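Local coordinates for protein endoglucanase (PDB 1UWW) that degrades cellulose as an endo-1,4-beta-glucanase, this chain being its family 28 carbohydrate-binding module, which is specific for non-crystalline cellulose, at residues Glu45-Gly49 / Ser50-Ser54; Leu74-Lys78 / Ser79-Arg83; Val62-Asp66 / Asn67-Ala71. One frame throughout, in Å; residues are numbered along the deposited sequence.

Interaction 1 of 3, residues Glu45-Gly49 / Ser50-Ser54. With CA (calcium ion), chain C.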
loop_
_atom_site.group_PDB
_atom_site.type_symbol
_atom_site.label_atom_id
_atom_site.label_comp_id
_atom_site.label_asym_id
_atom_site.label_seq_id
_atom_site.Cartn_x
_atom_site.Cartn_y
_atom_site.Cartn_z
ATOM N N GLU A 45 20.714 -7.763 17.038
ATOM C CA GLU A 45 21.187 -6.586 17.761
ATOM C C GLU A 45 20.141 -6.160 18.810
ATOM O O GLU A 45 18.941 -6.376 18.648
ATOM C CB GLU A 45 21.480 -5.431 16.798
ATOM C CG GLU A 45 22.400 -5.773 15.633
ATOM C CD GLU A 45 23.832 -6.045 16.035
ATOM O OE1 GLU A 45 24.221 -5.708 17.192
ATOM O OE2 GLU A 45 24.539 -6.625 15.170
ATOM N N GLU A 46 20.583 -5.494 19.873
ATOM C CA GLU A 46 19.702 -5.022 20.926
ATOM C C GLU A 46 18.894 -3.805 20.483
ATOM O O GLU A 46 19.436 -2.858 19.896
ATOM C CB GLU A 46 20.516 -4.706 22.183
ATOM C CG GLU A 46 19.664 -4.313 23.393
ATOM C CD GLU A 46 19.419 -2.811 23.520
ATOM O OE1 GLU A 46 20.222 -2.010 22.978
ATOM O OE2 GLU A 46 18.429 -2.398 24.172
ATOM N N ALA A 47 17.596 -3.839 20.727
ATOM C CA ALA A 47 16.723 -2.688 20.533
ATOM C C ALA A 47 15.667 -2.704 21.622
ATOM O O ALA A 47 14.929 -3.687 21.776
ATOM C CB ALA A 47 16.047 -2.720 19.165
ATOM N N ASN A 48 15.582 -1.620 22.380
ATOM C CA ASN A 48 14.490 -1.448 23.341
ATOM C C ASN A 48 14.468 -2.546 24.407
ATOM O O ASN A 48 13.396 -2.927 24.870
ATOM C CB ASN A 48 13.159 -1.346 22.566
ATOM C CG ASN A 48 11.974 -0.874 23.412
ATOM O OD1 ASN A 48 12.126 -0.094 24.365
ATOM N ND2 ASN A 48 10.774 -1.268 22.997
ATOM N N GLY A 49 15.647 -3.034 24.768
ATOM C CA GLY A 49 15.802 -4.035 25.813
ATOM C C GLY A 49 15.470 -5.448 25.405
ATOM O O GLY A 49 15.162 -6.319 26.252
ATOM N N SER A 50 15.561 -5.714 24.110
ATOM C CA SER A 50 15.386 -7.069 23.625
ATOM C C SER A 50 16.228 -7.242 22.375
ATOM O O SER A 50 16.563 -6.272 21.715
ATOM C CB SER A 50 13.910 -7.332 23.329
ATOM O OG SER A 50 13.666 -8.698 22.983
ATOM N N ASN A 51 16.542 -8.467 22.028
ATOM C CA ASN A 51 17.283 -8.732 20.818
ATOM C C ASN A 51 16.351 -8.785 19.610
ATOM O O ASN A 51 15.235 -9.286 19.695
ATOM C CB ASN A 51 18.063 -10.031 20.952
ATOM C CG ASN A 51 19.235 -9.896 21.875
ATOM O OD1 ASN A 51 20.065 -8.979 21.736
ATOM N ND2 ASN A 51 19.308 -10.789 22.845
ATOM N N ALA A 52 16.837 -8.272 18.484
ATOM C CA ALA A 52 16.021 -8.050 17.301
ATOM C C ALA A 52 16.821 -8.383 16.036
ATOM O O ALA A 52 18.033 -8.272 16.014
ATOM C CB ALA A 52 15.591 -6.624 17.279
ATOM N N LEU A 53 16.136 -8.780 14.977
ATOM C CA LEU A 53 16.724 -8.960 13.649
ATOM C C LEU A 53 17.047 -7.559 13.097
ATOM O O LEU A 53 16.196 -6.684 13.114
ATOM C CB LEU A 53 15.718 -9.647 12.746
ATOM C CG LEU A 53 16.182 -9.988 11.329
ATOM C CD1 LEU A 53 17.263 -11.045 11.345
ATOM C CD2 LEU A 53 15.001 -10.422 10.478
ATOM N N SER A 54 18.248 -7.350 12.561
ATOM C CA SER A 54 18.721 -6.009 12.196
ATOM C C SER A 54 19.562 -5.979 10.933
ATOM O O SER A 54 20.264 -6.935 10.621
ATOM C CB SER A 54 19.479 -5.424 13.401
ATOM O OG SER A 54 19.820 -4.072 13.243
HETATM CA CA CA C . 13.503 -10.070 20.968
HETATM O O HOH W 1 11.503 -10.694 22.033
#

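Interaction 2 of 3, residues Leu74-Lys78 / Ser79-Arg83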
loop_
_atom_site.group_PDB
_atom_site.type_symbol
_atom_site.label_atom_id
_atom_site.label_comp_id
_atom_site.label_asym_id
_atom_site.label_seq_id
_atom_site.Cartn_x
_atom_site.Cartn_y
_atom_site.Cartn_z
ATOM N N LEU A 74 12.368 -9.119 3.359
ATOM C CA LEU A 74 12.585 -10.271 4.237
ATOM C C LEU A 74 11.703 -11.422 3.798
ATOM O O LEU A 74 10.642 -11.212 3.229
ATOM C CB LEU A 74 12.230 -9.941 5.676
ATOM C CG LEU A 74 13.094 -8.928 6.387
ATOM C CD1 LEU A 74 12.541 -8.683 7.785
ATOM C CD2 LEU A 74 14.505 -9.448 6.528
ATOM N N ASP A 75 12.126 -12.635 4.080
ATOM C CA ASP A 75 11.431 -13.849 3.679
ATOM C C ASP A 75 11.527 -14.859 4.815
ATOM O O ASP A 75 12.573 -15.024 5.433
ATOM C CB ASP A 75 12.076 -14.352 2.377
ATOM C CG ASP A 75 11.246 -15.306 1.588
ATOM O OD1 ASP A 75 10.066 -15.549 1.912
ATOM O OD2 ASP A 75 11.772 -15.883 0.590
ATOM N N PHE A 76 10.438 -15.566 5.063
ATOM C CA PHE A 76 10.297 -16.535 6.149
ATOM C C PHE A 76 9.542 -17.750 5.626
ATOM O O PHE A 76 8.357 -17.668 5.380
ATOM C CB PHE A 76 9.555 -15.881 7.320
ATOM C CG PHE A 76 9.352 -16.765 8.495
ATOM C CD1 PHE A 76 10.355 -16.963 9.440
ATOM C CD2 PHE A 76 8.143 -17.396 8.686
ATOM C CE1 PHE A 76 10.124 -17.747 10.559
ATOM C CE2 PHE A 76 7.933 -18.198 9.787
ATOM C CZ PHE A 76 8.923 -18.377 10.719
ATOM N N TRP A 77 10.240 -18.863 5.452
ATOM C CA TRP A 77 9.645 -20.107 4.992
ATOM C C TRP A 77 9.352 -21.022 6.164
ATOM O O TRP A 77 10.242 -21.317 6.973
ATOM C CB TRP A 77 10.568 -20.831 4.001
ATOM C CG TRP A 77 10.673 -20.136 2.658
ATOM C CD1 TRP A 77 11.120 -18.874 2.407
ATOM C CD2 TRP A 77 10.302 -20.675 1.373
ATOM N NE1 TRP A 77 11.038 -18.589 1.065
ATOM C CE2 TRP A 77 10.550 -19.681 0.409
ATOM C CE3 TRP A 77 9.787 -21.908 0.942
ATOM C CZ2 TRP A 77 10.306 -19.875 -0.948
ATOM C CZ3 TRP A 77 9.559 -22.096 -0.417
ATOM C CH2 TRP A 77 9.814 -21.091 -1.333
ATOM N N LYS A 78 8.130 -21.524 6.255
ATOM C CA LYS A 78 7.771 -22.492 7.272
ATOM C C LYS A 78 6.621 -23.346 6.804
ATOM O O LYS A 78 5.656 -22.843 6.239
ATOM C CB LYS A 78 7.382 -21.763 8.558
ATOM C CG LYS A 78 7.310 -22.654 9.781
ATOM C CD LYS A 78 6.825 -21.930 11.046
ATOM C CE LYS A 78 5.953 -22.841 11.945
ATOM N NZ LYS A 78 4.523 -22.740 11.557
ATOM N N SER A 79 6.734 -24.656 7.029
ATOM C CA SER A 79 5.597 -25.554 6.898
ATOM C C SER A 79 4.508 -25.203 7.924
ATOM O O SER A 79 4.771 -24.631 8.991
ATOM C CB SER A 79 6.034 -27.024 7.050
ATOM O OG SER A 79 6.673 -27.259 8.284
ATOM N N ASP A 80 3.279 -25.541 7.586
ATOM C CA ASP A 80 2.126 -25.286 8.426
ATOM C C ASP A 80 2.014 -23.815 8.829
ATOM O O ASP A 80 1.595 -23.486 9.933
ATOM C CB ASP A 80 2.130 -26.214 9.660
ATOM C CG ASP A 80 1.902 -27.677 9.295
ATOM O OD1 ASP A 80 1.017 -27.982 8.457
ATOM O OD2 ASP A 80 2.570 -28.603 9.804
ATOM N N LEU A 81 2.406 -22.930 7.901
ATOM C CA LEU A 81 2.186 -21.503 8.061
ATOM C C LEU A 81 0.770 -21.196 7.625
ATOM O O LEU A 81 0.447 -21.333 6.447
ATOM C CB LEU A 81 3.182 -20.706 7.213
ATOM C CG LEU A 81 3.191 -19.191 7.371
ATOM C CD1 LEU A 81 3.671 -18.790 8.759
ATOM C CD2 LEU A 81 4.109 -18.571 6.310
ATOM N N VAL A 82 -0.061 -20.829 8.580
ATOM C CA VAL A 82 -1.473 -20.581 8.340
ATOM C C VAL A 82 -1.942 -19.381 9.152
ATOM O O VAL A 82 -1.382 -19.060 10.205
ATOM C CB VAL A 82 -2.363 -21.820 8.653
ATOM C CG1 VAL A 82 -1.964 -23.021 7.801
ATOM C CG2 VAL A 82 -2.354 -22.156 10.162
ATOM N N ARG A 83 -3.010 -18.747 8.678
ATOM C CA ARG A 83 -3.640 -17.660 9.400
ATOM C C ARG A 83 -4.358 -18.121 10.654
ATOM O O ARG A 83 -4.389 -17.432 11.670
ATOM C CB ARG A 83 -4.641 -16.925 8.508
ATOM C CG ARG A 83 -5.360 -15.745 9.166
ATOM C CD ARG A 83 -6.223 -14.978 8.232
ATOM N NE ARG A 83 -7.285 -15.823 7.675
ATOM C CZ ARG A 83 -7.971 -15.555 6.577
ATOM N NH1 ARG A 83 -7.749 -14.469 5.864
ATOM N NH2 ARG A 83 -8.904 -16.409 6.159
HETATM O O HOH W 2 3.163 -23.309 4.956
#

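Interaction 3 of 3, residues Val62-Asp66 / Asn67-Ala71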
loop_
_atom_site.group_PDB
_atom_site.type_symbol
_atom_site.label_atom_id
_atom_site.label_comp_id
_atom_site.label_asym_id
_atom_site.label_seq_id
_atom_site.Cartn_x
_atom_site.Cartn_y
_atom_site.Cartn_z
ATOM N N VAL A 62 18.626 8.384 -6.708
ATOM C CA VAL A 62 17.977 8.090 -7.990
ATOM C C VAL A 62 16.982 6.951 -7.758
ATOM O O VAL A 62 17.369 5.859 -7.380
ATOM C CB VAL A 62 18.998 7.736 -9.087
ATOM C CG1 VAL A 62 18.286 7.292 -10.365
ATOM C CG2 VAL A 62 19.915 8.942 -9.383
ATOM N N LYS A 63 15.699 7.244 -7.975
ATOM C CA LYS A 63 14.596 6.317 -7.682
ATOM C C LYS A 63 14.219 5.534 -8.942
ATOM O O LYS A 63 13.728 6.149 -9.908
ATOM C CB LYS A 63 13.363 7.102 -7.222
ATOM C CG LYS A 63 13.612 8.110 -6.121
ATOM C CD LYS A 63 14.251 7.463 -4.885
ATOM C CE LYS A 63 14.359 8.452 -3.721
ATOM N NZ LYS A 63 14.911 7.811 -2.512
ATOM N N PRO A 64 14.414 4.210 -8.976
ATOM C CA PRO A 64 13.849 3.400 -10.072
ATOM C C PRO A 64 12.326 3.513 -10.197
ATOM O O PRO A 64 11.632 3.701 -9.193
ATOM C CB PRO A 64 14.249 1.973 -9.695
ATOM C CG PRO A 64 15.474 2.135 -8.847
ATOM C CD PRO A 64 15.227 3.391 -8.058
ATOM N N SER A 65 11.795 3.394 -11.411
ATOM C CA SER A 65 10.346 3.490 -11.592
ATOM C C SER A 65 9.633 2.285 -10.979
ATOM O O SER A 65 8.503 2.424 -10.509
ATOM C CB SER A 65 9.967 3.645 -13.060
ATOM O OG SER A 65 10.343 2.509 -13.791
ATOM N N ASP A 66 10.309 1.134 -10.950
ATOM C CA ASP A 66 9.845 -0.009 -10.148
ATOM C C ASP A 66 10.047 0.362 -8.676
ATOM O O ASP A 66 11.165 0.323 -8.177
ATOM C CB ASP A 66 10.612 -1.287 -10.507
ATOM C CG ASP A 66 10.231 -2.492 -9.629
ATOM O OD1 ASP A 66 9.355 -2.353 -8.747
ATOM O OD2 ASP A 66 10.774 -3.616 -9.752
ATOM N N ASN A 67 8.956 0.713 -8.001
ATOM C CA ASN A 67 9.003 1.183 -6.618
ATOM C C ASN A 67 9.452 0.160 -5.567
ATOM O O ASN A 67 9.634 0.529 -4.409
ATOM C CB ASN A 67 7.636 1.760 -6.214
ATOM C CG ASN A 67 7.388 3.127 -6.816
ATOM O OD1 ASN A 67 8.194 4.046 -6.653
ATOM N ND2 ASN A 67 6.255 3.277 -7.508
ATOM N N TRP A 68 9.578 -1.112 -5.946
ATOM C CA TRP A 68 10.084 -2.165 -5.069
ATOM C C TRP A 68 11.503 -2.629 -5.406
ATOM O O TRP A 68 12.082 -3.429 -4.685
ATOM C CB TRP A 68 9.143 -3.376 -5.075
ATOM C CG TRP A 68 7.883 -3.217 -4.275
ATOM C CD1 TRP A 68 7.446 -2.114 -3.589
ATOM C CD2 TRP A 68 6.905 -4.216 -4.069
ATOM N NE1 TRP A 68 6.243 -2.385 -2.980
ATOM C CE2 TRP A 68 5.890 -3.668 -3.265
ATOM C CE3 TRP A 68 6.774 -5.529 -4.503
ATOM C CZ2 TRP A 68 4.772 -4.392 -2.871
ATOM C CZ3 TRP A 68 5.642 -6.251 -4.118
ATOM C CH2 TRP A 68 4.676 -5.679 -3.293
ATOM N N ALA A 69 12.117 -2.096 -6.462
ATOM C CA ALA A 69 13.480 -2.520 -6.788
ATOM C C ALA A 69 14.504 -2.305 -5.662
ATOM O O ALA A 69 15.372 -3.138 -5.504
ATOM C CB ALA A 69 13.960 -1.856 -8.056
ATOM N N THR A 70 14.415 -1.193 -4.937
ATOM C CA THR A 70 15.375 -0.866 -3.883
ATOM C C THR A 70 14.945 -1.330 -2.486
ATOM O O THR A 70 15.640 -1.051 -1.510
ATOM C CB THR A 70 15.582 0.639 -3.802
ATOM O OG1 THR A 70 14.357 1.268 -3.458
ATOM C CG2 THR A 70 15.991 1.242 -5.163
ATOM N N ALA A 71 13.802 -2.016 -2.390
ATOM C CA ALA A 71 13.216 -2.351 -1.086
ATOM C C ALA A 71 13.882 -3.544 -0.469
ATOM O O ALA A 71 13.924 -4.603 -1.103
ATOM C CB ALA A 71 11.757 -2.656 -1.254
HETATM O O HOH W 3 12.615 1.000 -5.920
#

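Interaction 1 of 3, residues Glu45-Gly49 / Ser50-Ser54
In the plane of the Ala52 carbonyl lies the amide of Glu45, whose N donates a hydrogen bond to Ala52 O at 2.9 Å; the return bond, from Ala52 N to Glu45 O, is less regular, with the donor tilted 29° from the carbonyl plane. This pair belongs to a tight beta hairpin, strands 43-47 and 50-58, joined through a type I' turn from Ala47 to Ser50. At the turn Ala47 N points almost straight at Ser50 O, 2.8 Å away, whereas Ser50 N approaches Ala47 O from above the carbonyl plane, at the longer distance of 3.2 Å.

The two faces differ. Glu45, Ala47, Ala52 and Ser54 lean on Phe182 of strand 180-189, with the CB atoms of Ala47 and Ala52 in loose apolar contact. Glu45 CG comes alongside Ser54 CB at 3.7 Å, because chi1 of -52° keeps CG beside the backbone N; the Glu45 carboxylate then bonds to Thr43, while Ser54 OG is held by Val181 and Arg180. Glu46 and Asn51 occupy the reverse face. Bent at chi2 (-91°), Glu46 brings its carboxylate back over the turn, where OE2 accepts the amide of Gly49 on its anti side. A charged group thus clasps a turn whose residues Asn48 and Gly49 both have positive phi.

Just past the turn, the chain helps build a calcium site that also takes in Val21, Glu23 and Asp184. The ion thereby ties this edge hairpin to the strand beside it and to the N-terminal part of the module. Side chain and backbone both contribute: Ser50 OG lies 2.4 Å from the calcium ion and Asn51 O 2.3 Å from it.

Interaction 2 of 3, residues Leu74-Lys78 / Ser79-Arg83
Lys78 folds back over the peptide that follows it, its aliphatic chain running past the carbonyl oxygen of Ser79, with CG 3.3 Å from Ser79 O. With CG anti to the backbone N (chi1 -166°) the chain starts out on the side of its own carbonyl carbon, and bends at chi3 and chi4 curl the end inward. The ammonium group then meets the same oxygen from nearly straight ahead: NZ to Ser79 O is 3.2 Å, a fairly long hydrogen bond. Asp80 is near, but its carboxylate does not touch the ammonium group, NZ to OD2 being 6.4 Å.

This is where strand 73-77 gives way to the loop leading to strand 88-97 of the other sheet of the beta sandwich. Water 2 closes the bend, donating to Lys78 O at 2.8 Å and accepting from Leu81 N at 3.1 Å, so the carbonyl and amide are linked through solvent rather than directly. Leu81 CB also comes up against Lys78 O, and its CD1 reaches the rim of the Phe76 ring, near the ring plane, 4.4 Å from CE2. That is a light apolar touch; Phe76 packs against Trp30 and Met166, and Leu81 against Leu18.

On the strand itself, Asp75 OD2 takes the indole N-H of Trp77, NE1 to OD2 being 2.8 Å. The oxygen lies in the ring plane, though the donor stands above the carboxylate plane; OD1 is bonded to Asn165. With each carboxylate oxygen engaged, Asp75 is well placed to fix the rotation of the exposed indole. The chemistry implies a mostly polar contact with one light touch between buried apolar side chains: Lys78 NZ and water 2 add links across the bend, while the backbones of Lys78 and Leu81 also bond to Arg164 and Leu163.

Interaction 3 of 3, residues Val62-Asp66 / Asn67-Ala71
Asp66 O is gripped twice, by water 3 at 2.8 Å from that oxygen and by the amide of Ala69, whose N is 3.1 Å from Asp66 O. The second bond closes a type I beta turn, Asp66 to Ala69, and another of the same type, Trp68 to Ala71, follows on its heels in the loop between strands 50-58 and 73-77. The Ala69 amide arrives well above the carbonyl plane, 57° out of it. Water 3 in turn accepts from Thr70 N at 3.0 Å, extending the hold of the one carbonyl to a residue of the second turn.

The Asp66 side chain adds an Asx turn. A chi1 of 176° swings CG beside the carbonyl carbon, which lays the carboxylate over the start of the turn, and OD1 takes the amide of Trp68 at an OD1 to N distance of 3.1 Å, the donor standing above the carboxylate plane. That oxygen has a stronger partner, Lys124 of the second subunit, which forms a salt bridge with it and also packs on Asn67 and Trp68. The loop therefore takes part in the contact between subunits, and the lysine charge would probably steady the carboxylate in its ionised form. Trp68 turns its indole away from the loop, onto Ile169, Ala171 and Trp119 of its own chain.

The incoming chain packs against the second turn through apolar contacts. Pro64 CB rests near Ala69 CB, and the proline ring crosses the Thr70 side chain at a slant, with CD 3.7 Å from Thr70 CG2.

Overall arrangement
All three are local contacts of one beta-sandwich module, following the chain in the order 1, 3, 2. The strands of interactions 1 and 2 belong to different sheets, and the centres of the two contacts are 22 Å apart, yet they meet in the core, where Leu53 CD2 is 4.0 Å from Leu74 CD1. Interaction 3 leads directly into strand 73-77 and so adjoins interaction 2 in sequence, though their centres are 26 Å apart and nothing else touches. From interaction 1 it is separated by 28 Å between centres, across the middle of the chain. Metal binding falls to interaction 1, and subunit contact to interaction 3; the Phe76 side chain of interaction 2 stays about 13 Å from a calcium ion.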